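Local structure of F420-reducing hydrogenase, subunit beta (Methanothermobacter marburgensis, 4OMF) at residues K111-P116 and D124-L129. The protein probably serves as the flavin- and iron-sulfur-containing subunit through which the hydrogenase complex passes electrons from hydrogen to coenzyme F420. Numbering follows the deposited sequence.
Sequences KMQTYP and DKIKLL. With KEN (N,N-dimethylmethanamine), chain P.
Ile126 receives two side chains from the last turn of helix 103-114, the thioether of Met112 and the amide of Gln113. The terminal methyls of Met112 and Ile126 meet end on in an apolar contact, CE of Met112 3.8 Å from CD1 of Ile126. With CG swung opposite the main-chain nitrogen (chi1 170°) and two further bends at chi2 and chi3, the Met112 chain brings its methyl round to the strand.

Gln113 sets out toward the strand with CG opposite its carbonyl carbon (chi1 -68°) and runs on extended, which carries the amide obliquely across Ile126, NE2 of Gln113 lying 3.7 Å from CB of Ile126. That approach is plain packing; the amide is held by polar partners nearby, NE2 giving a hydrogen bond to the carbonyl of Ala123 while OE1 accepts one from Arg110. Both ends of the group are thus engaged, which should fix its rotation. Gln113 and Ile126 also border the bound N,N-dimethylmethanamine, whose CB1 lies 3.4 Å from NE2 of Gln113 and 3.7 Å from O of Ile126; Arg110 and Asp204 complete this small pocket.

Beside the contact, within segment 124-129, NZ of Lys127 folds back to give a 2.8 Å hydrogen bond to the carbonyl O of Asp124.

The interface belongs to a beta-alpha-beta unit in which helix 103-114 connects the parallel strands 97-101 and 126-132. Ile109 of the helix extends the apolar packing on Ile126, Leu128 turns to helix 28-39, and Lys111 and Tyr115 hydrogen-bond to the backbone of another protein chain.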
ATOM      1  N   LYS C 111       5.010   2.372 -26.891  1.00 17.81           N
ATOM      2  CA  LYS C 111       3.693   2.596 -26.309  1.00 16.24           C
ATOM      3  C   LYS C 111       3.677   3.943 -25.603  1.00 16.16           C
ATOM      4  O   LYS C 111       2.703   4.683 -25.699  1.00 18.19           O
ATOM      5  CB  LYS C 111       3.303   1.478 -25.317  1.00 17.47           C
ATOM      6  CG  LYS C 111       1.925   1.703 -24.667  1.00 17.60           C
ATOM      7  CD  LYS C 111       1.496   0.527 -23.815  1.00 16.74           C
ATOM      8  CE  LYS C 111       0.258   0.906 -23.014  1.00 16.72           C
ATOM      9  NZ  LYS C 111      -0.237  -0.228 -22.128  1.00 17.45           N
ATOM     10  N   MET C 112       4.769   4.268 -24.914  1.00 16.78           N
ATOM     11  CA  MET C 112       4.849   5.547 -24.223  1.00 18.79           C
ATOM     12  C   MET C 112       4.806   6.694 -25.223  1.00 19.37           C
ATOM     13  O   MET C 112       4.122   7.695 -24.987  1.00 17.06           O
ATOM     14  CB  MET C 112       6.129   5.633 -23.367  1.00 18.75           C
ATOM     15  CG  MET C 112       6.416   7.032 -22.800  1.00 15.95           C
ATOM     16  SD  MET C 112       7.456   8.064 -23.880  1.00 20.01           S
ATOM     17  CE  MET C 112       8.992   7.096 -23.908  1.00 18.39           C
ATOM     18  N   GLN C 113       5.492   6.540 -26.364  1.00 18.07           N
ATOM     19  CA  GLN C 113       5.585   7.665 -27.300  1.00 16.25           C
ATOM     20  C   GLN C 113       4.227   7.935 -27.950  1.00 17.86           C
ATOM     21  O   GLN C 113       3.845   9.083 -28.177  1.00 18.85           O
ATOM     22  CB  GLN C 113       6.624   7.408 -28.393  1.00 19.54           C
ATOM     23  CG  GLN C 113       8.083   7.364 -27.925  1.00 18.56           C
ATOM     24  CD  GLN C 113       9.040   7.103 -29.088  1.00 22.99           C
ATOM     25  OE1 GLN C 113       8.980   6.048 -29.727  1.00 27.92           O
ATOM     26  NE2 GLN C 113       9.892   8.070 -29.390  1.00 22.06           N
ATOM     27  N   THR C 114       3.496   6.865 -28.235  1.00 16.26           N
ATOM     28  CA  THR C 114       2.203   6.990 -28.891  1.00 17.27           C
ATOM     29  C   THR C 114       1.123   7.399 -27.893  1.00 17.19           C
ATOM     30  O   THR C 114       0.230   8.186 -28.242  1.00 18.00           O
ATOM     31  CB  THR C 114       1.825   5.671 -29.584  1.00 19.52           C
ATOM     32  OG1 THR C 114       2.805   5.402 -30.589  1.00 23.22           O
ATOM     33  CG2 THR C 114       0.482   5.777 -30.285  1.00 21.96           C
ATOM     34  N   TYR C 115       1.220   6.867 -26.672  1.00 16.38           N
ATOM     35  CA  TYR C 115       0.283   7.169 -25.577  1.00 18.37           C
ATOM     36  C   TYR C 115       0.967   7.599 -24.278  1.00 18.22           C
ATOM     37  O   TYR C 115       1.022   6.829 -23.317  1.00 16.41           O
ATOM     38  CB  TYR C 115      -0.587   5.939 -25.270  1.00 17.29           C
ATOM     39  CG  TYR C 115      -1.564   5.615 -26.375  1.00 21.63           C
ATOM     40  CD1 TYR C 115      -2.732   6.338 -26.513  1.00 17.72           C
ATOM     41  CD2 TYR C 115      -1.315   4.582 -27.282  1.00 22.43           C
ATOM     42  CE1 TYR C 115      -3.644   6.037 -27.515  1.00 20.17           C
ATOM     43  CE2 TYR C 115      -2.214   4.286 -28.296  1.00 21.76           C
ATOM     44  CZ  TYR C 115      -3.374   5.020 -28.405  1.00 23.33           C
ATOM     45  OH  TYR C 115      -4.294   4.753 -29.398  1.00 19.05           O
ATOM     46  N   PRO C 116       1.471   8.841 -24.235  1.00 16.78           N
ATOM     47  CA  PRO C 116       2.235   9.281 -23.057  1.00 15.72           C
ATOM     48  C   PRO C 116       1.338   9.817 -21.944  1.00 19.48           C
ATOM     49  O   PRO C 116       1.535  10.960 -21.529  1.00 19.03           O
ATOM     50  CB  PRO C 116       3.117  10.392 -23.623  1.00 15.70           C
ATOM     51  CG  PRO C 116       2.255  10.990 -24.744  1.00 18.93           C
ATOM     52  CD  PRO C 116       1.625   9.766 -25.380  1.00 16.27           C
ATOM     53  N   ASP C 124       9.340  12.861 -27.523  1.00 17.65           N
ATOM     54  CA  ASP C 124       9.994  13.409 -28.699  1.00 25.47           C
ATOM     55  C   ASP C 124      11.512  13.533 -28.536  1.00 23.17           C
ATOM     56  O   ASP C 124      12.219  13.852 -29.489  1.00 24.81           O
ATOM     57  CB  ASP C 124       9.380  14.769 -29.039  1.00 32.48           C
ATOM     58  CG  ASP C 124       7.901  14.664 -29.350  1.00 46.81           C
ATOM     59  OD1 ASP C 124       7.520  13.725 -30.089  1.00 49.16           O
ATOM     60  OD2 ASP C 124       7.115  15.496 -28.842  1.00 55.48           O
ATOM     61  N   LYS C 125      12.010  13.270 -27.335  1.00 19.34           N
ATOM     62  CA  LYS C 125      13.452  13.354 -27.092  1.00 15.63           C
ATOM     63  C   LYS C 125      14.212  12.099 -27.471  1.00 20.59           C
ATOM     64  O   LYS C 125      15.439  12.122 -27.545  1.00 22.05           O
ATOM     65  CB  LYS C 125      13.699  13.694 -25.615  1.00 16.95           C
ATOM     66  CG  LYS C 125      13.298  15.145 -25.338  1.00 18.95           C
ATOM     67  CD  LYS C 125      13.252  15.477 -23.868  1.00 21.36           C
ATOM     68  CE  LYS C 125      12.637  16.875 -23.642  1.00 19.07           C
ATOM     69  NZ  LYS C 125      12.585  17.164 -22.175  1.00 18.78           N
ATOM     70  N   ILE C 126      13.499  11.004 -27.693  1.00 19.28           N
ATOM     71  CA  ILE C 126      14.156   9.778 -28.112  1.00 17.92           C
ATOM     72  C   ILE C 126      14.513   9.898 -29.598  1.00 22.37           C
ATOM     73  O   ILE C 126      13.625  10.028 -30.448  1.00 24.99           O
ATOM     74  CB  ILE C 126      13.267   8.563 -27.841  1.00 23.09           C
ATOM     75  CG1 ILE C 126      12.946   8.504 -26.346  1.00 27.57           C
ATOM     76  CG2 ILE C 126      13.948   7.276 -28.312  1.00 26.62           C
ATOM     77  CD1 ILE C 126      12.150   7.320 -25.951  1.00 32.37           C
ATOM     78  N   LYS C 127      15.807   9.911 -29.908  1.00 20.71           N
ATOM     79  CA  LYS C 127      16.249  10.133 -31.287  1.00 21.09           C
ATOM     80  C   LYS C 127      16.802   8.864 -31.951  1.00 24.00           C
ATOM     81  O   LYS C 127      16.864   8.764 -33.173  1.00 25.61           O
ATOM     82  CB  LYS C 127      17.311  11.232 -31.350  1.00 21.61           C
ATOM     83  CG  LYS C 127      16.853  12.570 -30.760  1.00 25.22           C
ATOM     84  CD  LYS C 127      15.628  13.134 -31.483  1.00 24.85           C
ATOM     85  CE  LYS C 127      15.134  14.430 -30.816  1.00 26.16           C
ATOM     86  NZ  LYS C 127      13.894  14.919 -31.482  1.00 30.39           N
ATOM     87  N   LEU C 128      17.218   7.901 -31.140  1.00 21.66           N
ATOM     88  CA  LEU C 128      17.741   6.649 -31.685  1.00 19.15           C
ATOM     89  C   LEU C 128      17.441   5.501 -30.750  1.00 21.39           C
ATOM     90  O   LEU C 128      17.941   5.451 -29.621  1.00 20.26           O
ATOM     91  CB  LEU C 128      19.239   6.744 -31.914  1.00 18.05           C
ATOM     92  CG  LEU C 128      19.980   5.482 -32.361  1.00 19.73           C
ATOM     93  CD1 LEU C 128      19.500   5.029 -33.721  1.00 22.88           C
ATOM     94  CD2 LEU C 128      21.445   5.774 -32.375  1.00 22.27           C
ATOM     95  N   LEU C 129      16.620   4.581 -31.219  1.00 19.76           N
ATOM     96  CA  LEU C 129      16.282   3.407 -30.426  1.00 18.85           C
ATOM     97  C   LEU C 129      16.885   2.195 -31.111  1.00 20.10           C
ATOM     98  O   LEU C 129      16.384   1.756 -32.138  1.00 19.88           O
ATOM     99  CB  LEU C 129      14.760   3.275 -30.277  1.00 19.98           C
ATOM    100  CG  LEU C 129      14.127   2.410 -29.173  1.00 22.50           C
ATOM    101  CD1 LEU C 129      12.601   2.395 -29.321  1.00 23.70           C
ATOM    102  CD2 LEU C 129      14.653   0.993 -29.173  1.00 22.73           C
TER
HETATM  103  CA1 KEN P 403      12.281   7.315 -34.584  1.00 39.06           C
HETATM  104  CB1 KEN P 403      11.191   8.277 -32.534  1.00 45.87           C
HETATM  105  CC1 KEN P 403      13.045   6.677 -32.257  1.00 30.60           C
HETATM  106  NE1 KEN P 403      12.482   7.772 -33.141  1.00 43.21           N